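Long-range contacts in ATP-dependent protease subunit HslV (Trypanosoma brucei brucei, PDB 4HNZ), which degrades proteins as the threonine-protease subunit of a mitochondrial proteasome-like complex, hydrolysing substrates that its HslU partner has unfolded and fed to it: residues L14-Q19 and S163-V169; A32-R37 and D168-L172. One frame throughout, in Å; residues are numbered along the deposited sequence.

Interaction 1 of 2, residues L14-Q19 and S163-V169. With MG (magnesium ion), chain M.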
loop_
_atom_site.group_PDB
_atom_site.type_symbol
_atom_site.label_atom_id
_atom_site.label_comp_id
_atom_site.label_asym_id
_atom_site.label_seq_id
_atom_site.Cartn_x
_atom_site.Cartn_y
_atom_site.Cartn_z
ATOM N N LEU A 14 -32.034 27.785 -4.448
ATOM C CA LEU A 14 -30.796 27.085 -4.681
ATOM C C LEU A 14 -29.695 28.012 -4.271
ATOM O O LEU A 14 -29.620 29.139 -4.718
ATOM C CB LEU A 14 -30.666 26.705 -6.162
ATOM C CG LEU A 14 -29.421 25.898 -6.519
ATOM C CD1 LEU A 14 -29.484 24.509 -5.922
ATOM C CD2 LEU A 14 -29.241 25.763 -8.046
ATOM N N LEU A 15 -28.846 27.513 -3.382
ATOM C CA LEU A 15 -27.805 28.305 -2.834
ATOM C C LEU A 15 -26.498 27.543 -2.974
ATOM O O LEU A 15 -26.483 26.321 -2.818
ATOM C CB LEU A 15 -28.021 28.557 -1.347
ATOM C CG LEU A 15 -28.912 29.737 -0.997
ATOM C CD1 LEU A 15 -30.340 29.378 -1.380
ATOM C CD2 LEU A 15 -28.838 30.078 0.495
ATOM N N GLY A 16 -25.415 28.273 -3.188
ATOM C CA GLY A 16 -24.074 27.701 -3.214
ATOM C C GLY A 16 -23.042 28.622 -2.622
ATOM O O GLY A 16 -23.149 29.834 -2.726
ATOM N N ASP A 17 -22.047 28.041 -2.008
ATOM C CA ASP A 17 -20.975 28.859 -1.467
ATOM C C ASP A 17 -20.040 29.282 -2.618
ATOM O O ASP A 17 -20.240 28.895 -3.762
ATOM C CB ASP A 17 -20.243 28.151 -0.329
ATOM C CG ASP A 17 -19.189 27.206 -0.827
ATOM O OD1 ASP A 17 -19.565 26.232 -1.556
ATOM O OD2 ASP A 17 -17.979 27.418 -0.520
ATOM N N ARG A 18 -18.967 29.981 -2.265
ATOM C CA ARG A 18 -18.091 30.536 -3.267
ATOM C C ARG A 18 -16.620 30.204 -3.085
ATOM O O ARG A 18 -15.754 30.825 -3.755
ATOM C CB ARG A 18 -18.295 32.076 -3.345
ATOM C CG ARG A 18 -19.752 32.544 -3.495
ATOM C CD ARG A 18 -19.942 34.087 -3.478
ATOM N NE ARG A 18 -20.158 34.478 -4.862
ATOM C CZ ARG A 18 -19.550 35.429 -5.550
ATOM N NH1 ARG A 18 -18.688 36.273 -4.991
ATOM N NH2 ARG A 18 -19.841 35.548 -6.807
ATOM N N GLN A 19 -16.302 29.215 -2.257
ATOM C CA GLN A 19 -14.900 28.869 -1.994
ATOM C C GLN A 19 -14.378 27.891 -2.996
ATOM O O GLN A 19 -14.941 26.858 -3.195
ATOM C CB GLN A 19 -14.743 28.276 -0.590
ATOM C CG GLN A 19 -13.306 27.988 -0.179
ATOM C CD GLN A 19 -13.235 27.561 1.268
ATOM O OE1 GLN A 19 -13.655 28.305 2.102
ATOM N NE2 GLN A 19 -12.672 26.396 1.575
ATOM N N SER A 163 -16.019 25.020 2.612
ATOM C CA SER A 163 -17.028 25.948 2.135
ATOM C C SER A 163 -16.897 27.281 2.903
ATOM O O SER A 163 -16.475 27.290 4.083
ATOM C CB SER A 163 -18.440 25.377 2.369
ATOM O OG SER A 163 -18.587 24.089 1.782
ATOM N N ASN A 164 -17.269 28.405 2.262
ATOM C CA ASN A 164 -17.174 29.713 2.969
ATOM C C ASN A 164 -18.528 30.348 3.209
ATOM O O ASN A 164 -19.567 29.778 2.880
ATOM C CB ASN A 164 -16.195 30.658 2.257
ATOM C CG ASN A 164 -16.682 31.109 0.883
ATOM O OD1 ASN A 164 -17.849 30.917 0.500
ATOM N ND2 ASN A 164 -15.799 31.748 0.146
ATOM N N GLU A 165 -18.488 31.556 3.714
ATOM C CA GLU A 165 -19.677 32.244 4.161
ATOM C C GLU A 165 -20.340 33.106 3.106
ATOM O O GLU A 165 -21.269 33.787 3.414
ATOM C CB GLU A 165 -19.345 33.109 5.393
ATOM C CG GLU A 165 -18.532 34.379 5.091
ATOM C CD GLU A 165 -16.992 34.196 5.084
ATOM O OE1 GLU A 165 -16.468 33.067 4.827
ATOM O OE2 GLU A 165 -16.298 35.205 5.402
ATOM N N HIS A 166 -19.849 33.103 1.887
ATOM C CA HIS A 166 -20.397 33.965 0.859
ATOM C C HIS A 166 -21.223 33.068 -0.070
ATOM O O HIS A 166 -20.763 32.021 -0.504
ATOM C CB HIS A 166 -19.270 34.690 0.100
ATOM C CG HIS A 166 -18.378 35.536 0.966
ATOM N ND1 HIS A 166 -18.832 36.658 1.626
ATOM C CD2 HIS A 166 -17.048 35.454 1.242
ATOM C CE1 HIS A 166 -17.841 37.209 2.300
ATOM N NE2 HIS A 166 -16.746 36.492 2.088
ATOM N N TRP A 167 -22.484 33.415 -0.303
ATOM C CA TRP A 167 -23.417 32.508 -1.007
ATOM C C TRP A 167 -24.065 33.189 -2.193
ATOM O O TRP A 167 -24.395 34.346 -2.136
ATOM C CB TRP A 167 -24.507 31.989 -0.069
ATOM C CG TRP A 167 -23.985 31.522 1.211
ATOM C CD1 TRP A 167 -22.898 30.714 1.409
ATOM C CD2 TRP A 167 -24.458 31.871 2.501
ATOM N NE1 TRP A 167 -22.635 30.596 2.754
ATOM C CE2 TRP A 167 -23.594 31.289 3.442
ATOM C CE3 TRP A 167 -25.508 32.633 2.953
ATOM C CZ2 TRP A 167 -23.784 31.416 4.817
ATOM C CZ3 TRP A 167 -25.663 32.800 4.332
ATOM C CH2 TRP A 167 -24.797 32.209 5.235
ATOM N N ASP A 168 -24.269 32.460 -3.256
ATOM C CA ASP A 168 -25.141 32.891 -4.333
ATOM C C ASP A 168 -26.496 32.220 -4.152
ATOM O O ASP A 168 -26.586 31.089 -3.661
ATOM C CB ASP A 168 -24.521 32.501 -5.663
ATOM C CG ASP A 168 -23.300 33.353 -5.991
ATOM O OD1 ASP A 168 -23.497 34.570 -6.149
ATOM O OD2 ASP A 168 -22.162 32.822 -6.099
ATOM N N VAL A 169 -27.537 32.929 -4.555
ATOM C CA VAL A 169 -28.897 32.477 -4.401
ATOM C C VAL A 169 -29.632 32.548 -5.743
ATOM O O VAL A 169 -29.579 33.555 -6.442
ATOM C CB VAL A 169 -29.646 33.367 -3.422
ATOM C CG1 VAL A 169 -31.035 32.823 -3.198
ATOM C CG2 VAL A 169 -28.903 33.444 -2.089
HETATM MG MG MG M . -16.044 27.032 6.460
HETATM O O HOH W 1 -21.934 30.115 -5.831
HETATM O O HOH W 2 -13.257 31.657 1.619
HETATM O O HOH W 3 -13.664 27.686 5.651
#
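R18 and D168 meet in a salt bridge beside two paired antiparallel strands, a worked example of side chains supplementing backbone hydrogen bonds. R18 NE donates a hydrogen bond to D168 OD2 at 2.9 Å in a nearly straight bond (172°). The oxygen lies in the guanidinium plane, at its edge, whereas the nitrogen stands above the carboxylate plane, the two groups being turned 79° apart. The bend of the arginine at its third torsion directs NE this way. Within the sheet, G16 N reaches D168 O at 3.1 Å and D168 N reaches G16 O at 2.9 Å. D17 CB is on the face carrying L15 and V169, D168 CB on the other. With chi1 at 83° the D17 carboxylate folds back over its own backbone, and D17 OD2 accepts two backbone N-H groups from opposite faces of the carboxylate: N164 N at 3.0 Å, across the contact, and Q19 N at 3.0 Å, which forms an Asx turn. N164 answers in kind, its OD1 taking R18 N at 3.1 Å and also H166 N in a second Asx turn. D17 OD1 binds K34 and the backbone N of T2. S163 O coordinates the magnesium ion at 2.4 Å, with T157 and D160 completing the protein ligands. The side chain of D17 sits beside T1, the probable nucleophile, in the active site of an N-terminal nucleophile hydrolase.

Interaction 2 of 2, residues A32-R37 and D168-L172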
loop_
_atom_site.group_PDB
_atom_site.type_symbol
_atom_site.label_atom_id
_atom_site.label_comp_id
_atom_site.label_asym_id
_atom_site.label_seq_id
_atom_site.Cartn_x
_atom_site.Cartn_y
_atom_site.Cartn_z
ATOM N N ALA A 32 -15.998 32.521 -6.130
ATOM C CA ALA A 32 -16.409 31.764 -7.325
ATOM C C ALA A 32 -17.910 31.479 -7.324
ATOM O O ALA A 32 -18.440 30.989 -6.320
ATOM C CB ALA A 32 -15.677 30.441 -7.374
ATOM N N CYS A 33 -18.581 31.627 -8.467
ATOM C CA CYS A 33 -19.983 31.335 -8.545
ATOM C C CYS A 33 -20.186 29.866 -8.944
ATOM O O CYS A 33 -19.610 29.388 -9.899
ATOM C CB CYS A 33 -20.664 32.274 -9.559
ATOM S SG CYS A 33 -22.473 32.105 -9.429
ATOM N N LYS A 34 -21.035 29.154 -8.229
ATOM C CA LYS A 34 -21.210 27.735 -8.486
ATOM C C LYS A 34 -22.628 27.415 -8.966
ATOM O O LYS A 34 -22.993 26.245 -9.062
ATOM C CB LYS A 34 -20.903 26.923 -7.214
ATOM C CG LYS A 34 -19.481 27.066 -6.752
ATOM C CD LYS A 34 -19.240 26.339 -5.469
ATOM C CE LYS A 34 -17.848 26.682 -4.960
ATOM N NZ LYS A 34 -17.640 26.163 -3.582
ATOM N N LEU A 35 -23.401 28.453 -9.298
ATOM C CA LEU A 35 -24.750 28.294 -9.846
ATOM C C LEU A 35 -24.788 28.787 -11.265
ATOM O O LEU A 35 -24.069 29.704 -11.621
ATOM C CB LEU A 35 -25.744 29.095 -9.038
ATOM C CG LEU A 35 -25.656 28.903 -7.522
ATOM C CD1 LEU A 35 -26.799 29.644 -6.863
ATOM C CD2 LEU A 35 -25.709 27.435 -7.149
ATOM N N ARG A 36 -25.597 28.172 -12.107
ATOM C CA ARG A 36 -25.796 28.684 -13.447
ATOM C C ARG A 36 -27.268 28.652 -13.766
ATOM O O ARG A 36 -28.000 27.736 -13.345
ATOM C CB ARG A 36 -25.035 27.856 -14.463
ATOM C CG ARG A 36 -23.524 27.923 -14.384
ATOM C CD ARG A 36 -22.944 29.287 -14.747
ATOM N NE ARG A 36 -21.464 29.221 -14.737
ATOM C CZ ARG A 36 -20.686 29.256 -13.642
ATOM N NH1 ARG A 36 -21.198 29.385 -12.421
ATOM N NH2 ARG A 36 -19.372 29.165 -13.765
ATOM N N ARG A 37 -27.699 29.681 -14.449
ATOM C CA ARG A 37 -29.024 29.764 -14.977
ATOM C C ARG A 37 -28.884 29.115 -16.351
ATOM O O ARG A 37 -28.128 29.593 -17.156
ATOM C CB ARG A 37 -29.372 31.244 -15.112
ATOM C CG ARG A 37 -30.816 31.571 -15.452
ATOM C CD ARG A 37 -31.579 32.036 -14.230
ATOM N NE ARG A 37 -33.005 31.769 -14.374
ATOM C CZ ARG A 37 -33.891 31.866 -13.391
ATOM N NH1 ARG A 37 -33.527 32.241 -12.165
ATOM N NH2 ARG A 37 -35.158 31.573 -13.629
ATOM N N ASP A 168 -24.269 32.460 -3.256
ATOM C CA ASP A 168 -25.141 32.891 -4.333
ATOM C C ASP A 168 -26.496 32.220 -4.152
ATOM O O ASP A 168 -26.586 31.089 -3.661
ATOM C CB ASP A 168 -24.521 32.501 -5.663
ATOM C CG ASP A 168 -23.300 33.353 -5.991
ATOM O OD1 ASP A 168 -23.497 34.570 -6.149
ATOM O OD2 ASP A 168 -22.162 32.822 -6.099
ATOM N N VAL A 169 -27.537 32.929 -4.555
ATOM C CA VAL A 169 -28.897 32.477 -4.401
ATOM C C VAL A 169 -29.632 32.548 -5.743
ATOM O O VAL A 169 -29.579 33.555 -6.442
ATOM C CB VAL A 169 -29.646 33.367 -3.422
ATOM C CG1 VAL A 169 -31.035 32.823 -3.198
ATOM C CG2 VAL A 169 -28.903 33.444 -2.089
ATOM N N GLU A 170 -30.328 31.481 -6.097
ATOM C CA GLU A 170 -31.327 31.534 -7.131
ATOM C C GLU A 170 -32.677 31.147 -6.536
ATOM O O GLU A 170 -32.774 30.227 -5.720
ATOM C CB GLU A 170 -30.964 30.580 -8.271
ATOM C CG GLU A 170 -29.795 31.042 -9.125
ATOM C CD GLU A 170 -30.107 32.241 -10.024
ATOM O OE1 GLU A 170 -29.142 32.765 -10.622
ATOM O OE2 GLU A 170 -31.278 32.659 -10.165
ATOM N N VAL A 171 -33.736 31.743 -7.083
ATOM C CA VAL A 171 -35.106 31.484 -6.662
ATOM C C VAL A 171 -35.986 31.118 -7.877
ATOM O O VAL A 171 -35.800 31.633 -8.966
ATOM C CB VAL A 171 -35.636 32.736 -5.936
ATOM C CG1 VAL A 171 -36.976 32.455 -5.301
ATOM C CG2 VAL A 171 -34.660 33.169 -4.868
ATOM N N LEU A 172 -36.929 30.203 -7.715
ATOM C CA LEU A 172 -37.948 29.906 -8.757
ATOM C C LEU A 172 -39.340 29.702 -8.136
ATOM O O LEU A 172 -39.409 29.332 -6.964
ATOM C CB LEU A 172 -37.543 28.647 -9.508
ATOM C CG LEU A 172 -36.223 28.677 -10.283
ATOM C CD1 LEU A 172 -35.852 27.268 -10.691
ATOM C CD2 LEU A 172 -36.382 29.553 -11.525
HETATM O O HOH W 1 -21.934 30.115 -5.831
#
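Strand 35-37 and strand 168-172 pass at 8.3 Å between their axes and 37° between their directions, a separation bridged by side chains, with no backbone hydrogen bond joining them. They belong to different sheets of the sandwich characteristic of the N-terminal nucleophile hydrolase fold, and L35 is the main apolar link across the gap. Its CB points at the opposing strand, and its CD1 methyl rests 3.5 Å from D168 O, 3.8 Å from D168 CB and 4.0 Å from E170 CG, so one branch fits between two successive side chains on the same face of that strand. At one end C33 comes alongside the aspartate, with SG 3.4 Å from D168 OD2, whose main partner is R18 NE. A water also connects the segments there: it accepts from K34 N at 2.7 Å and sits in hydrogen-bonding position to that carboxylate. The K34 side chain leads away, and NZ makes a salt bridge to D17 and hydrogen bonds to T1 OG1 and Q19 O, probably in the active site. At the other end R37 NH1 and E170 OE2 form a salt bridge at 3.0 Å. The glutamate folds at its second torsion (chi2 -71°), and OE2 lies at the guanidinium edge, close to its plane. The guanidinium and carboxylate planes stand 68° apart, and NH1 approaches from above the carboxylate in a bent bond. R37 NH2 has a second partner in the backbone oxygen of D40, which fixes the guanidinium. Beyond the salt bridge R37 and L172 run antiparallel alongside one another, bringing R37 NH2 within 3.2 Å of L172 CD2.

How the interactions relate
The two contacts, their centres about 9 Å apart, share D168 and V169 and both draw on strand 167-172, the last of the chain. Interaction 1 pairs that strand with strand 11-22 inside one sheet; interaction 2 sets it against strand 35-39, an outermost strand, within this chain, of the second sheet. Along the chain, 14-19 comes first, then 32-37, and the C-terminal strand returns to meet both after more than a hundred residues. The general principle is that one late strand can join a sheet and also tie it to its partner. Here K34 NZ meets D17 OD1, a salt bridge that joins the two contacts beside the probable catalytic T1.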